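Side-chain contacts in transcriptional regulator (Streptococcus dysgalactiae, PDB 4YV9), which probably binds DNA as a transcriptional regulator of quorum sensing, acting as a receptor for short hydrophobic peptide pheromones: residues D202-L207 / G232-K237; L187-L192 / K224-Y229; K7-L12 / L49-K54. One frame throughout, in Å; residues are numbered along the deposited sequence.

Interaction 1: residues D202-L207 / G232-K237; sequences DHSHYL and GYYKLK
Ser204 OG is hydrogen-bonded to the backbone O of Tyr200, four residues earlier and just before helix 201-215 begins, which leaves the serine methylene to meet Tyr234. The first torsion accounts for this division of labour: chi1 of -59° sets OG beside the backbone N, where it can meet that carbonyl. Ser204 CB lies 3.6 Å from Tyr234 CE1 and 3.7 Å from Tyr234 CD1, so it rests almost evenly against one ring bond. Its approach to the ring is oblique. OG stands farther off, 4.2 Å from Tyr234 CD1, and takes little part in the packing.

Tyr234 spans the gap by extension. With CG anti to the backbone N (chi1 164°), the ring reaches past the serine, and its hydroxyl ends near the next residue, Tyr234 OH being 4.3 Å from His205 CB. That second touch is marginal and sits toward the exposed side, whereas Ser204 is buried. No hydrogen bond joins the two segments. The backbones approach most closely at Ser204 and Tyr234, whose CA atoms are 7.7 Å apart, and only 107 Å² is buried in total. Ile196 of helix 179-197 and Phe201 and Ile208 of helix 201-215 also pack on the tyrosine. The contact thus joins the start of helix 201-215 to the end of helix 221-236, two successive helices running in roughly opposite directions, with helix 179-197 beside both.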
loop_
_atom_site.group_PDB
_atom_site.type_symbol
_atom_site.label_atom_id
_atom_site.label_comp_id
_atom_site.label_asym_id
_atom_site.label_seq_id
_atom_site.Cartn_x
_atom_site.Cartn_y
_atom_site.Cartn_z
ATOM N N ASP B 202 8.407 -30.366 -1.970
ATOM C CA ASP B 202 8.098 -30.155 -0.561
ATOM C C ASP B 202 8.001 -28.665 -0.269
ATOM O O ASP B 202 7.006 -28.165 0.271
ATOM C CB ASP B 202 9.191 -30.785 0.306
ATOM C CG ASP B 202 10.592 -30.490 -0.228
ATOM O OD1 ASP B 202 10.726 -30.260 -1.456
ATOM O OD2 ASP B 202 11.554 -30.476 0.573
ATOM N N HIS B 203 9.063 -27.960 -0.631
ATOM C CA HIS B 203 9.150 -26.535 -0.419
ATOM C C HIS B 203 8.109 -25.808 -1.251
ATOM O O HIS B 203 7.478 -24.866 -0.775
ATOM C CB HIS B 203 10.553 -26.046 -0.755
ATOM C CG HIS B 203 11.605 -26.580 0.165
ATOM N ND1 HIS B 203 12.927 -26.201 0.088
ATOM C CD2 HIS B 203 11.524 -27.458 1.190
ATOM C CE1 HIS B 203 13.617 -26.828 1.023
ATOM N NE2 HIS B 203 12.789 -27.599 1.704
ATOM N N SER B 204 7.924 -26.259 -2.491
ATOM C CA SER B 204 6.921 -25.671 -3.375
ATOM C C SER B 204 5.526 -25.733 -2.749
ATOM O O SER B 204 4.810 -24.736 -2.715
ATOM C CB SER B 204 6.913 -26.383 -4.730
ATOM O OG SER B 204 8.177 -26.286 -5.348
ATOM N N HIS B 205 5.159 -26.909 -2.247
ATOM C CA HIS B 205 3.848 -27.117 -1.641
ATOM C C HIS B 205 3.616 -26.185 -0.454
ATOM O O HIS B 205 2.578 -25.528 -0.380
ATOM C CB HIS B 205 3.680 -28.568 -1.198
ATOM C CG HIS B 205 2.341 -28.855 -0.604
ATOM N ND1 HIS B 205 2.073 -28.704 0.739
ATOM C CD2 HIS B 205 1.178 -29.254 -1.176
ATOM C CE1 HIS B 205 0.809 -29.011 0.974
ATOM N NE2 HIS B 205 0.247 -29.351 -0.174
ATOM N N TYR B 206 4.575 -26.134 0.467
ATOM C CA TYR B 206 4.534 -25.160 1.562
ATOM C C TYR B 206 4.289 -23.730 1.062
ATOM O O TYR B 206 3.425 -23.032 1.579
ATOM C CB TYR B 206 5.835 -25.212 2.380
ATOM C CG TYR B 206 5.976 -24.099 3.418
ATOM C CD1 TYR B 206 6.495 -22.855 3.068
ATOM C CD2 TYR B 206 5.596 -24.298 4.741
ATOM C CE1 TYR B 206 6.621 -21.836 4.002
ATOM C CE2 TYR B 206 5.723 -23.287 5.690
ATOM C CZ TYR B 206 6.237 -22.056 5.310
ATOM O OH TYR B 206 6.367 -21.036 6.227
ATOM N N LEU B 207 5.056 -23.297 0.057
ATOM C CA LEU B 207 5.006 -21.915 -0.406
ATOM C C LEU B 207 3.684 -21.563 -1.074
ATOM O O LEU B 207 3.177 -20.454 -0.929
ATOM C CB LEU B 207 6.159 -21.637 -1.380
ATOM C CG LEU B 207 7.513 -21.486 -0.700
ATOM C CD1 LEU B 207 8.655 -21.553 -1.712
ATOM C CD2 LEU B 207 7.548 -20.186 0.086
ATOM N N GLY B 232 0.859 -22.950 -12.106
ATOM C CA GLY B 232 0.600 -23.761 -13.284
ATOM C C GLY B 232 1.866 -24.492 -13.679
ATOM O O GLY B 232 1.835 -25.665 -14.067
ATOM N N TYR B 233 2.989 -23.790 -13.557
ATOM C CA TYR B 233 4.306 -24.348 -13.862
ATOM C C TYR B 233 4.635 -25.499 -12.908
ATOM O O TYR B 233 5.151 -26.543 -13.323
ATOM C CB TYR B 233 5.359 -23.238 -13.789
ATOM C CG TYR B 233 6.803 -23.662 -13.965
ATOM C CD1 TYR B 233 7.189 -24.513 -14.994
ATOM C CD2 TYR B 233 7.789 -23.170 -13.114
ATOM C CE1 TYR B 233 8.517 -24.882 -15.156
ATOM C CE2 TYR B 233 9.114 -23.526 -13.270
ATOM C CZ TYR B 233 9.472 -24.384 -14.286
ATOM O OH TYR B 233 10.792 -24.737 -14.425
ATOM N N TYR B 234 4.313 -25.309 -11.635
ATOM C CA TYR B 234 4.434 -26.370 -10.640
ATOM C C TYR B 234 3.547 -27.557 -10.993
ATOM O O TYR B 234 3.966 -28.704 -10.875
ATOM C CB TYR B 234 4.077 -25.833 -9.253
ATOM C CG TYR B 234 3.789 -26.889 -8.211
ATOM C CD1 TYR B 234 4.819 -27.507 -7.523
ATOM C CD2 TYR B 234 2.484 -27.247 -7.904
ATOM C CE1 TYR B 234 4.565 -28.450 -6.565
ATOM C CE2 TYR B 234 2.213 -28.197 -6.938
ATOM C CZ TYR B 234 3.260 -28.795 -6.271
ATOM O OH TYR B 234 3.008 -29.745 -5.310
ATOM N N LYS B 235 2.320 -27.271 -11.425
ATOM C CA LYS B 235 1.372 -28.312 -11.813
ATOM C C LYS B 235 1.894 -29.100 -13.007
ATOM O O LYS B 235 1.797 -30.333 -13.045
ATOM C CB LYS B 235 0.005 -27.713 -12.151
ATOM C CG LYS B 235 -0.752 -27.137 -10.971
ATOM C CD LYS B 235 -2.122 -26.649 -11.412
ATOM C CE LYS B 235 -2.715 -25.683 -10.405
ATOM N NZ LYS B 235 -4.061 -25.210 -10.830
ATOM N N LEU B 236 2.437 -28.376 -13.983
ATOM C CA LEU B 236 2.997 -29.002 -15.170
ATOM C C LEU B 236 4.119 -29.961 -14.798
ATOM O O LEU B 236 4.125 -31.110 -15.232
ATOM C CB LEU B 236 3.514 -27.948 -16.152
ATOM C CG LEU B 236 4.216 -28.522 -17.385
ATOM C CD1 LEU B 236 3.328 -29.543 -18.079
ATOM C CD2 LEU B 236 4.605 -27.415 -18.348
ATOM N N LYS B 237 5.051 -29.499 -13.971
ATOM C CA LYS B 237 6.189 -30.318 -13.568
ATOM C C LYS B 237 5.771 -31.565 -12.802
ATOM O O LYS B 237 6.615 -32.366 -12.404
ATOM C CB LYS B 237 7.164 -29.499 -12.724
ATOM C CG LYS B 237 8.329 -28.931 -13.515
ATOM C CD LYS B 237 9.617 -28.997 -12.708
ATOM C CE LYS B 237 10.758 -28.280 -13.415
ATOM N NZ LYS B 237 12.022 -28.346 -12.632
#

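Interaction 2: residues L187-L192 / K224-Y229; sequences LSINCL and KTVFLY
Ile189 and Val226 meet methyl to methyl, with Ile189 CG2 3.7 Å from Val226 CG1. The other branch of the isoleucine serves a different neighbour: Ile189 CD1 comes to 4.2 Å from Phe227 CB, touching the root of that side chain and not its ring. The ring is met by Leu192, whose CD2 lies in the ring plane at the edge, 3.7 Å from Phe227 CE1 and 4.1 Å from Phe227 CD1. Leu192 and Phe227 cross at about a right angle. All four side chains are buried and apolar, and 182 Å² is covered between the segments.

The torsions place these groups. At Ile189 a chi1 of -67° turns CG1 beside the backbone N and CG2 beside the carbonyl carbon, dividing its branches between Val226 and Phe227. Phe227 holds CG anti to the backbone N (chi1 -174°), which presents the CD1-CE1 edge of the ring to Leu192 CD2.

In the next shell, Ile211 of helix 201-215 packs on Ile189, Leu192 and Phe227, closing one flank. The bound peptide touches both Ile189 and Val226 through a modified side chain, so these two also line its binding site. Beyond, Lys224 forms a salt bridge with Glu259 of the second subunit. The axes of segments 187-192 and 224-229 come within 10.7 Å at 13°, nearly parallel. Helices 179-197 and 221-236, with helix 201-215 between them in sequence and packed on both, give the alternation characteristic of TPR-like helical repeat domains.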
loop_
_atom_site.group_PDB
_atom_site.type_symbol
_atom_site.label_atom_id
_atom_site.label_comp_id
_atom_site.label_asym_id
_atom_site.label_seq_id
_atom_site.Cartn_x
_atom_site.Cartn_y
_atom_site.Cartn_z
ATOM N N LEU B 187 8.207 -11.853 -2.816
ATOM C CA LEU B 187 9.415 -12.632 -2.535
ATOM C C LEU B 187 9.114 -14.111 -2.276
ATOM O O LEU B 187 9.961 -14.971 -2.522
ATOM C CB LEU B 187 10.167 -12.043 -1.340
ATOM C CG LEU B 187 10.856 -10.689 -1.553
ATOM C CD1 LEU B 187 11.855 -10.468 -0.434
ATOM C CD2 LEU B 187 11.550 -10.601 -2.919
ATOM N N SER B 188 7.919 -14.410 -1.765
ATOM C CA SER B 188 7.524 -15.800 -1.561
ATOM C C SER B 188 7.349 -16.476 -2.912
ATOM O O SER B 188 7.796 -17.609 -3.111
ATOM C CB SER B 188 6.230 -15.908 -0.741
ATOM O OG SER B 188 6.398 -15.349 0.552
ATOM N N ILE B 189 6.694 -15.780 -3.835
ATOM C CA ILE B 189 6.550 -16.283 -5.197
ATOM C C ILE B 189 7.923 -16.496 -5.855
ATOM O O ILE B 189 8.143 -17.508 -6.524
ATOM C CB ILE B 189 5.682 -15.332 -6.050
ATOM C CG1 ILE B 189 4.239 -15.334 -5.518
ATOM C CG2 ILE B 189 5.720 -15.742 -7.532
ATOM C CD1 ILE B 189 3.337 -14.302 -6.146
ATOM N N ASN B 190 8.842 -15.556 -5.640
ATOM C CA ASN B 190 10.220 -15.669 -6.134
ATOM C C ASN B 190 10.884 -16.946 -5.616
ATOM O O ASN B 190 11.563 -17.649 -6.355
ATOM C CB ASN B 190 11.041 -14.433 -5.728
ATOM C CG ASN B 190 12.440 -14.414 -6.356
ATOM O OD1 ASN B 190 12.582 -14.312 -7.573
ATOM N ND2 ASN B 190 13.472 -14.485 -5.521
ATOM N N CYS B 191 10.672 -17.258 -4.344
ATOM C CA CYS B 191 11.250 -18.475 -3.796
ATOM C C CYS B 191 10.578 -19.708 -4.390
ATOM O O CYS B 191 11.241 -20.709 -4.663
ATOM C CB CYS B 191 11.138 -18.509 -2.269
ATOM S SG CYS B 191 12.223 -19.747 -1.515
ATOM N N LEU B 192 9.263 -19.630 -4.578
ATOM C CA LEU B 192 8.503 -20.726 -5.169
ATOM C C LEU B 192 9.024 -21.061 -6.566
ATOM O O LEU B 192 9.137 -22.225 -6.937
ATOM C CB LEU B 192 7.012 -20.376 -5.225
ATOM C CG LEU B 192 6.103 -21.338 -5.999
ATOM C CD1 LEU B 192 6.229 -22.777 -5.483
ATOM C CD2 LEU B 192 4.651 -20.888 -5.966
ATOM N N LYS B 224 -1.383 -12.240 -8.133
ATOM C CA LYS B 224 -2.283 -13.337 -8.491
ATOM C C LYS B 224 -2.024 -13.845 -9.917
ATOM O O LYS B 224 -2.150 -15.041 -10.190
ATOM C CB LYS B 224 -3.734 -12.901 -8.358
ATOM C CG LYS B 224 -4.176 -12.722 -6.897
ATOM C CD LYS B 224 -5.598 -12.196 -6.816
ATOM C CE LYS B 224 -6.151 -12.316 -5.382
ATOM N NZ LYS B 224 -7.363 -11.486 -5.228
ATOM N N THR B 225 -1.677 -12.927 -10.815
ATOM C CA THR B 225 -1.419 -13.306 -12.208
ATOM C C THR B 225 -0.118 -14.085 -12.324
ATOM O O THR B 225 -0.062 -15.110 -13.004
ATOM C CB THR B 225 -1.350 -12.095 -13.121
ATOM O OG1 THR B 225 -2.600 -11.404 -13.085
ATOM C CG2 THR B 225 -1.037 -12.522 -14.562
ATOM N N VAL B 226 0.924 -13.601 -11.648
ATOM C CA VAL B 226 2.204 -14.306 -11.644
ATOM C C VAL B 226 2.042 -15.667 -10.969
ATOM O O VAL B 226 2.542 -16.677 -11.460
ATOM C CB VAL B 226 3.300 -13.467 -10.938
ATOM C CG1 VAL B 226 4.546 -14.293 -10.674
ATOM C CG2 VAL B 226 3.646 -12.228 -11.784
ATOM N N PHE B 227 1.319 -15.693 -9.848
ATOM C CA PHE B 227 1.057 -16.948 -9.140
ATOM C C PHE B 227 0.244 -17.927 -9.992
ATOM O O PHE B 227 0.450 -19.134 -9.917
ATOM C CB PHE B 227 0.343 -16.663 -7.823
ATOM C CG PHE B 227 0.160 -17.874 -6.946
ATOM C CD1 PHE B 227 1.241 -18.674 -6.598
ATOM C CD2 PHE B 227 -1.087 -18.203 -6.460
ATOM C CE1 PHE B 227 1.073 -19.786 -5.791
ATOM C CE2 PHE B 227 -1.259 -19.316 -5.649
ATOM C CZ PHE B 227 -0.175 -20.104 -5.318
ATOM N N LEU B 228 -0.678 -17.419 -10.807
ATOM C CA LEU B 228 -1.396 -18.289 -11.747
ATOM C C LEU B 228 -0.388 -18.998 -12.651
ATOM O O LEU B 228 -0.503 -20.188 -12.919
ATOM C CB LEU B 228 -2.386 -17.482 -12.594
ATOM C CG LEU B 228 -3.165 -18.236 -13.668
ATOM C CD1 LEU B 228 -3.981 -19.352 -13.048
ATOM C CD2 LEU B 228 -4.067 -17.250 -14.387
ATOM N N TYR B 229 0.620 -18.255 -13.093
ATOM C CA TYR B 229 1.593 -18.807 -14.029
ATOM C C TYR B 229 2.491 -19.819 -13.329
ATOM O O TYR B 229 2.674 -20.921 -13.805
ATOM C CB TYR B 229 2.444 -17.702 -14.654
ATOM C CG TYR B 229 3.383 -18.236 -15.716
ATOM C CD1 TYR B 229 4.621 -18.776 -15.371
ATOM C CD2 TYR B 229 3.033 -18.204 -17.057
ATOM C CE1 TYR B 229 5.481 -19.262 -16.327
ATOM C CE2 TYR B 229 3.892 -18.687 -18.020
ATOM C CZ TYR B 229 5.113 -19.219 -17.645
ATOM O OH TYR B 229 5.966 -19.708 -18.597
#

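Interaction 3: residues K7-L12 / L49-K54; sequences KTLRRL and LNLLDK
The helix-turn-helix domain at the N-terminal end of the chain is a compact helical bundle, and here its first helix, 6-15, packs on helix 45-54 through three leucines. Leu9 is the centre of the contact. Its forked end serves two partners at once: Leu9 CD2 lies 3.6 Å from Leu51 CD1, and Leu9 CD1 lies 4.1 Å from Leu52 CD2. Each methyl of the fork therefore has its own neighbour on the opposing helix. The side chains of Leu9 and Leu51 are roughly perpendicular, whereas Leu9 meets Leu52 at a slant.

The first torsion carries the fork to its partners. Leu9 has CG anti to the backbone N (chi1 176°), which sends the fork out from its helix, and chi2 of 63° sets the two methyls. Leu51 points its CB toward helix 6-15. Leu52 starts off more to the flank, and its far end bends closer. The backbones remain well separated even so, since the nearest CA atoms, those of Leu9 and Leu52, are 8.1 Å apart. The segments bury 127 Å² between them, without a hydrogen bond or a salt bridge.

Other helices add to the enclosure. Phe36 of helix 30-37 packs on Leu9, Ile33 of the same helix packs on Leu51, and Phe62 of helix 59-66 packs on Leu52. The polar rim leads elsewhere: Asn50 ND2 hydrogen-bonds and Lys54 NZ forms a salt bridge to Asp25 OD2, while Arg11 and Asp53 hydrogen-bond to Gln139 and His72 of the second subunit. The succession of five short helices, with the first and fourth in contact over an apolar centre, is consistent with the Cro/C1-like helix-turn-helix fold found in Rgg regulators, in which helices 20-23 and 30-37 would be the helix-turn-helix proper, the latter probably the recognition helix.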
loop_
_atom_site.group_PDB
_atom_site.type_symbol
_atom_site.label_atom_id
_atom_site.label_comp_id
_atom_site.label_asym_id
_atom_site.label_seq_id
_atom_site.Cartn_x
_atom_site.Cartn_y
_atom_site.Cartn_z
ATOM N N LYS B 7 4.474 24.580 11.031
ATOM C CA LYS B 7 3.981 25.112 9.774
ATOM C C LYS B 7 3.041 24.150 9.052
ATOM O O LYS B 7 1.995 24.539 8.533
ATOM C CB LYS B 7 5.156 25.430 8.873
ATOM C CG LYS B 7 4.756 25.902 7.506
ATOM C CD LYS B 7 3.999 27.222 7.542
ATOM C CE LYS B 7 4.127 27.933 6.177
ATOM N NZ LYS B 7 3.582 27.146 5.021
ATOM N N THR B 8 3.436 22.888 9.006
ATOM C CA THR B 8 2.643 21.889 8.316
ATOM C C THR B 8 1.360 21.598 9.092
ATOM O O THR B 8 0.285 21.497 8.506
ATOM C CB THR B 8 3.442 20.611 8.102
ATOM O OG1 THR B 8 4.627 20.924 7.353
ATOM C CG2 THR B 8 2.606 19.595 7.343
ATOM N N LEU B 9 1.461 21.478 10.412
ATOM C CA LEU B 9 0.258 21.344 11.236
ATOM C C LEU B 9 -0.739 22.478 10.980
ATOM O O LEU B 9 -1.933 22.251 10.773
ATOM C CB LEU B 9 0.607 21.316 12.729
ATOM C CG LEU B 9 -0.654 21.273 13.602
ATOM C CD1 LEU B 9 -1.424 19.982 13.333
ATOM C CD2 LEU B 9 -0.332 21.409 15.083
ATOM N N ARG B 10 -0.241 23.705 11.009
ATOM C CA ARG B 10 -1.068 24.876 10.747
ATOM C C ARG B 10 -1.787 24.764 9.411
ATOM O O ARG B 10 -2.983 25.013 9.325
ATOM C CB ARG B 10 -0.213 26.144 10.771
ATOM C CG ARG B 10 -0.939 27.416 10.364
ATOM C CD ARG B 10 0.029 28.603 10.401
ATOM N NE ARG B 10 -0.381 29.695 9.520
ATOM C CZ ARG B 10 0.272 30.851 9.399
ATOM N NH1 ARG B 10 1.375 31.073 10.103
ATOM N NH2 ARG B 10 -0.176 31.786 8.569
ATOM N N ARG B 11 -1.034 24.415 8.369
ATOM C CA ARG B 11 -1.589 24.290 7.030
ATOM C C ARG B 11 -2.671 23.218 6.971
ATOM O O ARG B 11 -3.733 23.419 6.394
ATOM C CB ARG B 11 -0.485 23.963 6.025
ATOM C CG ARG B 11 -0.974 23.810 4.591
ATOM C CD ARG B 11 0.185 23.660 3.611
ATOM N NE ARG B 11 0.967 22.451 3.853
ATOM C CZ ARG B 11 0.675 21.257 3.345
ATOM N NH1 ARG B 11 -0.391 21.104 2.565
ATOM N NH2 ARG B 11 1.447 20.214 3.620
ATOM N N LEU B 12 -2.394 22.069 7.558
ATOM C CA LEU B 12 -3.361 20.978 7.502
ATOM C C LEU B 12 -4.622 21.314 8.309
ATOM O O LEU B 12 -5.745 21.067 7.868
ATOM C CB LEU B 12 -2.715 19.688 7.996
ATOM C CG LEU B 12 -1.634 19.137 7.067
ATOM C CD1 LEU B 12 -0.826 18.070 7.769
ATOM C CD2 LEU B 12 -2.256 18.570 5.808
ATOM N N LEU B 49 0.816 13.858 18.110
ATOM C CA LEU B 49 -0.043 12.746 17.674
ATOM C C LEU B 49 -1.486 12.905 18.117
ATOM O O LEU B 49 -2.400 12.532 17.385
ATOM C CB LEU B 49 0.489 11.413 18.186
ATOM C CG LEU B 49 1.296 10.596 17.171
ATOM C CD1 LEU B 49 2.492 11.371 16.669
ATOM C CD2 LEU B 49 1.743 9.294 17.784
ATOM N N ASN B 50 -1.674 13.431 19.324
ATOM C CA ASN B 50 -3.003 13.742 19.859
ATOM C C ASN B 50 -3.726 14.767 18.984
ATOM O O ASN B 50 -4.906 14.607 18.669
ATOM C CB ASN B 50 -2.867 14.263 21.303
ATOM C CG ASN B 50 -4.220 14.482 22.006
ATOM O OD1 ASN B 50 -5.141 13.683 21.882
ATOM N ND2 ASN B 50 -4.320 15.573 22.763
ATOM N N LEU B 51 -3.011 15.825 18.600
ATOM C CA LEU B 51 -3.550 16.845 17.698
ATOM C C LEU B 51 -3.940 16.256 16.358
ATOM O O LEU B 51 -5.024 16.524 15.828
ATOM C CB LEU B 51 -2.529 17.964 17.464
ATOM C CG LEU B 51 -2.093 18.811 18.642
ATOM C CD1 LEU B 51 -0.937 19.753 18.232
ATOM C CD2 LEU B 51 -3.281 19.606 19.162
ATOM N N LEU B 52 -3.029 15.476 15.790
ATOM C CA LEU B 52 -3.261 14.823 14.512
ATOM C C LEU B 52 -4.475 13.893 14.538
ATOM O O LEU B 52 -5.274 13.860 13.601
ATOM C CB LEU B 52 -2.023 14.031 14.114
ATOM C CG LEU B 52 -0.824 14.912 13.760
ATOM C CD1 LEU B 52 0.336 14.054 13.264
ATOM C CD2 LEU B 52 -1.251 15.921 12.705
ATOM N N ASP B 53 -4.581 13.112 15.602
ATOM C CA ASP B 53 -5.712 12.213 15.760
ATOM C C ASP B 53 -7.038 12.997 15.754
ATOM O O ASP B 53 -8.021 12.559 15.151
ATOM C CB ASP B 53 -5.552 11.394 17.045
ATOM C CG ASP B 53 -6.720 10.462 17.293
ATOM O OD1 ASP B 53 -7.156 9.780 16.355
ATOM O OD2 ASP B 53 -7.215 10.415 18.445
ATOM N N LYS B 54 -7.059 14.147 16.409
ATOM C CA LYS B 54 -8.238 15.020 16.386
ATOM C C LYS B 54 -8.564 15.495 14.968
ATOM O O LYS B 54 -9.737 15.667 14.617
ATOM C CB LYS B 54 -8.035 16.214 17.323
ATOM C CG LYS B 54 -8.045 15.772 18.809
ATOM C CD LYS B 54 -7.766 16.905 19.776
ATOM C CE LYS B 54 -8.407 16.502 21.132
ATOM N NZ LYS B 54 -7.865 17.204 22.292
#

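In the fold
Interactions 1 and 2 share helix 221-236 and adjoin each other in the C-terminal helical domain: their centres are 10 Å apart, and Leu192 CD1 of one lies 3.6 Å from Ser204 CA of the other. Interaction 2 is fully buried and wholly aliphatic and aromatic, while interaction 1, farther from the chain's centre, is smaller and partly exposed, with a tyrosine meeting a serine methylene. Interaction 3 belongs to the N-terminal helix-turn-helix domain, presumably the DNA-binding part, on the opposite side of the chain's centre and about 41 Å, centre to centre, from interaction 2. It is equally buried but purely leucine. Interactions 2 and 3 both have flanking residues that touch the second subunit.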